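Long-range contacts in leucine rich repeat and phosphatase domain containing protein (Entamoeba histolytica, PDB 3EMU), which carries a dual specificity phosphatase domain related to phosphate-ester hydrolases, though its signature loop departs from the catalytic consensus, so activity is uncertain: residues V62-H67 and D132-F137; I104-L109 and N119-V124. All coordinates share one frame; numbering follows the deposited sequence.

Contact 1. Residues V62-H67 and D132-F137; sequences VSEEGH and DIESGF
This is a surface contact between a loop and a helix start. E64, in the loop between edge strand 55-59 and helix 68-85, meets the N-terminal end of helix 135-151. CA of E64 lies 4.8 Å from CA of G136, which has no side chain to hold the backbones apart. CA of G136 also makes a CH...O contact with the carbonyl O of E64, at 3.4 Å. The E64 chain runs extended beyond CG (chi2 -174°) and takes its carboxylate to the helix end. There OE2 of E64 accepts a hydrogen bond from N of G136, 2.9 Å long and fairly straight (159°). The N-H comes from the anti side, 28° out of the carboxylate plane. This tie between loop and last helix uses a first-turn amide, just after the N-cap residue E134. The F137 ring packs against the loop, with CA of E64 over one face, toward the rim, as a CH-pi contact 3.8 Å from the centroid. OE1 of E64 lies 2.9 Å from OE1 of E134, two acceptors with no hydrogen bond between them. If both acids are charged they would repel, and the G136 amide and helix N terminus probably offset part of that cost.

Contact 2. Residues I104-L109 and N119-V124; sequences IVIAFL and NAFNKV
Helices 104-109 and 119-124 cross with 124° between their N-to-C directions and an axis separation of 8.9 Å, and their backbones are nearest at I106 and A120, whose CA atoms lie 5.5 Å apart. The interface is apolar and buried. V124 presents one methyl, CG2, to three residues of the other helix. L109 CD1 meets CG2 of V124 at 3.7 Å, I106 CG1 meets it at 3.8 Å, and V105 CG1 touches it too. V105 and I106 are neighbours in the chain, and L109 lies about one turn further along the helix. Their side chains run obliquely to the valine. I106 also reaches past V124. CG2 of I106 meets CB of A120 at 3.8 Å. The other branch of I106 is extended (chi2 175°), which carries its CD1 out to the F121 ring, 3.7 Å from CD1 of F121. In the dual specificity phosphatase fold, the helix here spanning 100-112 follows the central parallel strand 89-94, across the loop that corresponds to the signature phosphate-binding loop of the family. In that loop the usual cysteine and arginine are here serine and lysine. Helix 117-127 comes next in the chain and folds back over it. A120 has only a methyl to offer, and this fits the close approach of the backbones. CB of L109 lies 4.4 Å from CB of A120. At the border of the interface, the extended chain of K123 passes L109, CD of the lysine near CD1 of the leucine. Its NZ then reaches a hydrogen bond with OE1 of Q113. Strand 11-14 adds I13 against V105 and I14 against L109 and K123. I131 touches both F121 and V124.

Overall arrangement
After the first four strands, the chain reaches 62-67, the loop that follows edge strand 55-59. It then forms helix 68-85, strand 89-94 and helix 100-112. Helix 117-127 turns back on helix 100-112, and contact 2 closes this short loop, with nine residues between its segments. The chain next runs to 132-137 and the start of helix 135-151. There contact 1 closes a loop of 64 intervening residues, which contains all of contact 2. The contact centres are about 15 Å apart. I133 joins them: its CD1 packs 3.6 Å from CD1 of I106. Contact 2 pairs two helices in the interior, while contact 1 ties a surface loop to the last helix.

Contact 1. Residues V62-H67 and D132-F137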
ATOM      1  N   VAL A  62       0.563  -9.806  11.006  1.00 74.61           N
ATOM      2  CA  VAL A  62       0.205 -11.218  10.940  1.00 76.23           C
ATOM      3  C   VAL A  62      -1.264 -11.561  11.075  1.00 76.60           C
ATOM      4  O   VAL A  62      -1.623 -12.697  10.768  1.00 78.45           O
ATOM      5  CB  VAL A  62       1.034 -12.143  11.910  1.00 76.80           C
ATOM      6  CG1 VAL A  62       2.475 -12.350  11.365  1.00 77.58           C
ATOM      7  CG2 VAL A  62       1.025 -11.628  13.391  1.00 77.11           C
ATOM      8  N   SER A  63      -2.112 -10.644  11.542  1.00 76.12           N
ATOM      9  CA  SER A  63      -3.556 -10.949  11.592  1.00 75.23           C
ATOM     10  C   SER A  63      -4.451  -9.740  11.360  1.00 73.90           C
ATOM     11  O   SER A  63      -3.979  -8.606  11.416  1.00 74.60           O
ATOM     12  CB  SER A  63      -3.943 -11.680  12.891  1.00 76.08           C
ATOM     13  OG  SER A  63      -3.912 -10.843  14.056  1.00 76.33           O
ATOM     14  N   GLU A  64      -5.731  -9.989  11.091  1.00 71.93           N
ATOM     15  CA  GLU A  64      -6.700  -8.928  10.826  1.00 69.96           C
ATOM     16  C   GLU A  64      -7.321  -8.373  12.128  1.00 68.18           C
ATOM     17  O   GLU A  64      -7.970  -7.354  12.102  1.00 66.76           O
ATOM     18  CB  GLU A  64      -7.785  -9.397   9.831  1.00 70.07           C
ATOM     19  CG  GLU A  64      -9.076  -9.841  10.490  1.00 72.80           C
ATOM     20  CD  GLU A  64     -10.114 -10.457   9.538  1.00 75.48           C
ATOM     21  OE1 GLU A  64      -9.835 -11.533   8.921  1.00 77.70           O
ATOM     22  OE2 GLU A  64     -11.211  -9.874   9.435  1.00 70.46           O
ATOM     23  N   GLU A  65      -7.083  -9.036  13.253  1.00 66.98           N
ATOM     24  CA  GLU A  65      -7.598  -8.618  14.550  1.00 66.88           C
ATOM     25  C   GLU A  65      -6.675  -7.577  15.201  1.00 65.49           C
ATOM     26  O   GLU A  65      -5.485  -7.457  14.839  1.00 64.64           O
ATOM     27  CB  GLU A  65      -7.758  -9.805  15.538  1.00 66.96           C
ATOM     28  CG  GLU A  65      -8.559 -10.964  15.046  1.00 72.76           C
ATOM     29  CD  GLU A  65      -7.665 -12.047  14.378  1.00 77.86           C
ATOM     30  OE1 GLU A  65      -6.852 -12.702  15.100  1.00 81.70           O
ATOM     31  OE2 GLU A  65      -7.802 -12.258  13.147  1.00 79.15           O
ATOM     32  N   GLY A  66      -7.225  -6.856  16.185  1.00 63.51           N
ATOM     33  CA  GLY A  66      -6.449  -5.831  16.875  1.00 62.69           C
ATOM     34  C   GLY A  66      -6.034  -4.684  15.974  1.00 61.11           C
ATOM     35  O   GLY A  66      -6.809  -4.242  15.138  1.00 60.58           O
ATOM     36  N   HIS A  67      -4.791  -4.225  16.127  1.00 61.33           N
ATOM     37  CA  HIS A  67      -4.353  -2.950  15.547  1.00 61.03           C
ATOM     38  C   HIS A  67      -2.955  -2.950  14.978  1.00 61.33           C
ATOM     39  O   HIS A  67      -2.284  -1.920  15.015  1.00 61.99           O
ATOM     40  CB  HIS A  67      -4.462  -1.794  16.563  1.00 60.22           C
ATOM     41  CG  HIS A  67      -4.024  -2.161  17.944  1.00 60.08           C
ATOM     42  ND1 HIS A  67      -2.704  -2.111  18.346  1.00 60.19           N
ATOM     43  CD2 HIS A  67      -4.728  -2.606  19.011  1.00 59.77           C
ATOM     44  CE1 HIS A  67      -2.614  -2.530  19.596  1.00 61.78           C
ATOM     45  NE2 HIS A  67      -3.826  -2.835  20.026  1.00 61.16           N
ATOM     46  N   ASP A 132      -9.635  -7.354  -2.146  1.00 63.05           N
ATOM     47  CA  ASP A 132     -10.503  -8.136  -1.270  1.00 62.95           C
ATOM     48  C   ASP A 132      -9.991  -8.109   0.148  1.00 62.26           C
ATOM     49  O   ASP A 132      -9.265  -9.007   0.606  1.00 61.93           O
ATOM     50  CB  ASP A 132     -10.665  -9.575  -1.801  1.00 63.45           C
ATOM     51  CG  ASP A 132     -11.663 -10.399  -0.978  1.00 65.22           C
ATOM     52  OD1 ASP A 132     -12.455  -9.827  -0.173  1.00 66.21           O
ATOM     53  OD2 ASP A 132     -11.620 -11.635  -1.122  1.00 68.75           O
ATOM     54  N   ILE A 133     -10.362  -7.049   0.849  1.00 62.33           N
ATOM     55  CA  ILE A 133      -9.702  -6.761   2.117  1.00 61.64           C
ATOM     56  C   ILE A 133     -10.545  -7.348   3.208  1.00 61.02           C
ATOM     57  O   ILE A 133     -11.721  -7.082   3.236  1.00 61.47           O
ATOM     58  CB  ILE A 133      -9.497  -5.200   2.330  1.00 61.23           C
ATOM     59  CG1 ILE A 133      -8.639  -4.650   1.193  1.00 60.28           C
ATOM     60  CG2 ILE A 133      -8.881  -4.908   3.735  1.00 59.84           C
ATOM     61  CD1 ILE A 133      -8.579  -3.111   1.067  1.00 55.99           C
ATOM     62  N   GLU A 134      -9.955  -8.122   4.108  1.00 61.15           N
ATOM     63  CA  GLU A 134     -10.689  -8.627   5.277  1.00 62.28           C
ATOM     64  C   GLU A 134     -11.309  -7.521   6.157  1.00 62.31           C
ATOM     65  O   GLU A 134     -10.712  -6.469   6.377  1.00 61.71           O
ATOM     66  CB  GLU A 134      -9.790  -9.536   6.127  1.00 62.33           C
ATOM     67  CG  GLU A 134      -9.220 -10.736   5.371  1.00 66.56           C
ATOM     68  CD  GLU A 134      -8.305 -11.618   6.242  1.00 72.19           C
ATOM     69  OE1 GLU A 134      -7.570 -11.125   7.142  1.00 70.62           O
ATOM     70  OE2 GLU A 134      -8.327 -12.850   5.999  1.00 77.26           O
ATOM     71  N   SER A 135     -12.498  -7.775   6.690  1.00 63.12           N
ATOM     72  CA  SER A 135     -13.208  -6.747   7.467  1.00 63.66           C
ATOM     73  C   SER A 135     -12.471  -6.194   8.723  1.00 63.71           C
ATOM     74  O   SER A 135     -12.643  -5.012   9.044  1.00 64.56           O
ATOM     75  CB  SER A 135     -14.617  -7.208   7.851  1.00 63.97           C
ATOM     76  OG  SER A 135     -14.501  -8.301   8.738  1.00 64.87           O
ATOM     77  N   GLY A 136     -11.671  -7.002   9.425  1.00 62.22           N
ATOM     78  CA  GLY A 136     -10.824  -6.450  10.477  1.00 60.47           C
ATOM     79  C   GLY A 136      -9.839  -5.371   9.993  1.00 60.67           C
ATOM     80  O   GLY A 136      -9.543  -4.393  10.709  1.00 59.85           O
ATOM     81  N   PHE A 137      -9.328  -5.519   8.773  1.00 59.56           N
ATOM     82  CA  PHE A 137      -8.507  -4.486   8.213  1.00 59.40           C
ATOM     83  C   PHE A 137      -9.278  -3.220   7.838  1.00 59.93           C
ATOM     84  O   PHE A 137      -8.756  -2.123   8.055  1.00 59.84           O
ATOM     85  CB  PHE A 137      -7.689  -5.017   7.048  1.00 59.60           C
ATOM     86  CG  PHE A 137      -6.566  -5.929   7.484  1.00 60.02           C
ATOM     87  CD1 PHE A 137      -5.774  -5.599   8.598  1.00 55.80           C
ATOM     88  CD2 PHE A 137      -6.302  -7.125   6.792  1.00 60.58           C
ATOM     89  CE1 PHE A 137      -4.739  -6.419   9.008  1.00 54.87           C
ATOM     90  CE2 PHE A 137      -5.253  -7.977   7.206  1.00 58.79           C
ATOM     91  CZ  PHE A 137      -4.464  -7.614   8.295  1.00 57.35           C
TER

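Contact 2. Residues I104-L109 and N119-V124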
ATOM      1  N   ILE A 104      -2.893  -0.936   2.964  1.00 57.30           N
ATOM      2  CA  ILE A 104      -1.837   0.053   3.139  1.00 56.52           C
ATOM      3  C   ILE A 104      -1.926   1.184   2.119  1.00 57.09           C
ATOM      4  O   ILE A 104      -1.707   2.355   2.469  1.00 56.82           O
ATOM      5  CB  ILE A 104      -0.395  -0.594   3.130  1.00 56.46           C
ATOM      6  CG1 ILE A 104      -0.155  -1.396   4.395  1.00 56.25           C
ATOM      7  CG2 ILE A 104       0.742   0.466   2.994  1.00 53.99           C
ATOM      8  CD1 ILE A 104      -0.201  -0.567   5.673  1.00 57.87           C
ATOM      9  N   VAL A 105      -2.173   0.840   0.855  1.00 56.69           N
ATOM     10  CA  VAL A 105      -2.264   1.844  -0.201  1.00 56.51           C
ATOM     11  C   VAL A 105      -3.448   2.797   0.057  1.00 56.83           C
ATOM     12  O   VAL A 105      -3.351   4.013  -0.161  1.00 56.29           O
ATOM     13  CB  VAL A 105      -2.323   1.198  -1.637  1.00 56.62           C
ATOM     14  CG1 VAL A 105      -2.733   2.197  -2.703  1.00 55.17           C
ATOM     15  CG2 VAL A 105      -0.951   0.566  -2.028  1.00 57.23           C
ATOM     16  N   ILE A 106      -4.559   2.236   0.523  1.00 56.82           N
ATOM     17  CA  ILE A 106      -5.677   3.030   0.939  1.00 56.63           C
ATOM     18  C   ILE A 106      -5.310   4.042   2.078  1.00 57.72           C
ATOM     19  O   ILE A 106      -5.605   5.222   1.930  1.00 57.33           O
ATOM     20  CB  ILE A 106      -6.869   2.166   1.319  1.00 56.17           C
ATOM     21  CG1 ILE A 106      -7.412   1.450   0.061  1.00 55.25           C
ATOM     22  CG2 ILE A 106      -7.969   3.029   2.001  1.00 54.07           C
ATOM     23  CD1 ILE A 106      -8.551   0.444   0.330  1.00 50.97           C
ATOM     24  N   ALA A 107      -4.718   3.565   3.184  1.00 56.77           N
ATOM     25  CA  ALA A 107      -4.264   4.422   4.264  1.00 56.77           C
ATOM     26  C   ALA A 107      -3.407   5.583   3.730  1.00 57.71           C
ATOM     27  O   ALA A 107      -3.611   6.771   4.098  1.00 57.91           O
ATOM     28  CB  ALA A 107      -3.500   3.624   5.288  1.00 55.70           C
ATOM     29  N   PHE A 108      -2.455   5.246   2.853  1.00 57.67           N
ATOM     30  CA  PHE A 108      -1.614   6.238   2.239  1.00 57.23           C
ATOM     31  C   PHE A 108      -2.370   7.352   1.487  1.00 58.37           C
ATOM     32  O   PHE A 108      -2.068   8.535   1.657  1.00 59.72           O
ATOM     33  CB  PHE A 108      -0.580   5.605   1.313  1.00 57.05           C
ATOM     34  CG  PHE A 108       0.212   6.622   0.553  1.00 57.38           C
ATOM     35  CD1 PHE A 108       1.225   7.381   1.206  1.00 56.27           C
ATOM     36  CD2 PHE A 108      -0.074   6.889  -0.785  1.00 53.83           C
ATOM     37  CE1 PHE A 108       1.940   8.376   0.538  1.00 50.85           C
ATOM     38  CE2 PHE A 108       0.639   7.879  -1.460  1.00 53.50           C
ATOM     39  CZ  PHE A 108       1.645   8.629  -0.789  1.00 52.46           C
ATOM     40  N   LEU A 109      -3.309   6.988   0.621  1.00 58.77           N
ATOM     41  CA  LEU A 109      -4.073   7.962  -0.152  1.00 58.92           C
ATOM     42  C   LEU A 109      -5.059   8.755   0.727  1.00 59.09           C
ATOM     43  O   LEU A 109      -5.323   9.928   0.449  1.00 59.52           O
ATOM     44  CB  LEU A 109      -4.872   7.248  -1.225  1.00 58.90           C
ATOM     45  CG  LEU A 109      -4.175   6.477  -2.361  1.00 58.80           C
ATOM     46  CD1 LEU A 109      -5.266   5.716  -3.174  1.00 56.20           C
ATOM     47  CD2 LEU A 109      -3.373   7.384  -3.285  1.00 54.71           C
ATOM     48  N   ASN A 119     -13.860   6.707  -0.259  1.00 61.57           N
ATOM     49  CA  ASN A 119     -13.424   7.285  -1.515  1.00 60.86           C
ATOM     50  C   ASN A 119     -12.028   6.795  -1.924  1.00 60.17           C
ATOM     51  O   ASN A 119     -11.717   6.671  -3.122  1.00 60.12           O
ATOM     52  CB  ASN A 119     -13.419   8.809  -1.418  1.00 60.94           C
ATOM     53  CG  ASN A 119     -14.826   9.471  -1.642  1.00 64.34           C
ATOM     54  OD1 ASN A 119     -15.003  10.660  -1.307  1.00 63.57           O
ATOM     55  ND2 ASN A 119     -15.777   8.747  -2.250  1.00 61.27           N
ATOM     56  N   ALA A 120     -11.164   6.589  -0.926  1.00 59.34           N
ATOM     57  CA  ALA A 120      -9.808   6.021  -1.151  1.00 58.55           C
ATOM     58  C   ALA A 120      -9.968   4.514  -1.540  1.00 58.10           C
ATOM     59  O   ALA A 120      -9.289   4.012  -2.438  1.00 55.69           O
ATOM     60  CB  ALA A 120      -8.923   6.189   0.105  1.00 56.79           C
ATOM     61  N   PHE A 121     -10.888   3.831  -0.867  1.00 58.64           N
ATOM     62  CA  PHE A 121     -11.247   2.471  -1.254  1.00 60.73           C
ATOM     63  C   PHE A 121     -11.708   2.356  -2.726  1.00 60.88           C
ATOM     64  O   PHE A 121     -11.177   1.546  -3.503  1.00 60.98           O
ATOM     65  CB  PHE A 121     -12.307   1.882  -0.308  1.00 60.52           C
ATOM     66  CG  PHE A 121     -12.701   0.492  -0.701  1.00 62.96           C
ATOM     67  CD1 PHE A 121     -12.013  -0.614  -0.177  1.00 61.54           C
ATOM     68  CD2 PHE A 121     -13.680   0.288  -1.706  1.00 63.10           C
ATOM     69  CE1 PHE A 121     -12.351  -1.912  -0.588  1.00 63.02           C
ATOM     70  CE2 PHE A 121     -14.000  -0.992  -2.131  1.00 62.42           C
ATOM     71  CZ  PHE A 121     -13.345  -2.096  -1.577  1.00 62.63           C
ATOM     72  N   ASN A 122     -12.654   3.205  -3.118  1.00 61.03           N
ATOM     73  CA  ASN A 122     -13.208   3.150  -4.462  1.00 62.18           C
ATOM     74  C   ASN A 122     -12.213   3.457  -5.569  1.00 62.98           C
ATOM     75  O   ASN A 122     -12.233   2.818  -6.641  1.00 63.19           O
ATOM     76  CB  ASN A 122     -14.360   4.127  -4.601  1.00 62.29           C
ATOM     77  CG  ASN A 122     -15.566   3.698  -3.839  1.00 63.60           C
ATOM     78  OD1 ASN A 122     -16.442   4.509  -3.578  1.00 67.28           O
ATOM     79  ND2 ASN A 122     -15.639   2.426  -3.475  1.00 64.56           N
ATOM     80  N   LYS A 123     -11.392   4.475  -5.326  1.00 62.25           N
ATOM     81  CA  LYS A 123     -10.307   4.787  -6.200  1.00 62.39           C
ATOM     82  C   LYS A 123      -9.348   3.590  -6.420  1.00 62.19           C
ATOM     83  O   LYS A 123      -8.973   3.302  -7.557  1.00 62.27           O
ATOM     84  CB  LYS A 123      -9.529   6.005  -5.661  1.00 62.73           C
ATOM     85  CG  LYS A 123      -8.215   6.266  -6.430  1.00 63.04           C
ATOM     86  CD  LYS A 123      -7.664   7.698  -6.241  1.00 68.77           C
ATOM     87  CE  LYS A 123      -6.492   7.981  -7.233  1.00 71.86           C
ATOM     88  NZ  LYS A 123      -6.222   9.478  -7.444  1.00 77.98           N
ATOM     89  N   VAL A 124      -8.911   2.932  -5.350  1.00 61.88           N
ATOM     90  CA  VAL A 124      -8.050   1.768  -5.507  1.00 62.47           C
ATOM     91  C   VAL A 124      -8.808   0.634  -6.228  1.00 63.52           C
ATOM     92  O   VAL A 124      -8.320   0.068  -7.221  1.00 63.05           O
ATOM     93  CB  VAL A 124      -7.482   1.258  -4.161  1.00 62.64           C
ATOM     94  CG1 VAL A 124      -6.747  -0.100  -4.356  1.00 61.38           C
ATOM     95  CG2 VAL A 124      -6.533   2.305  -3.544  1.00 61.81           C
TER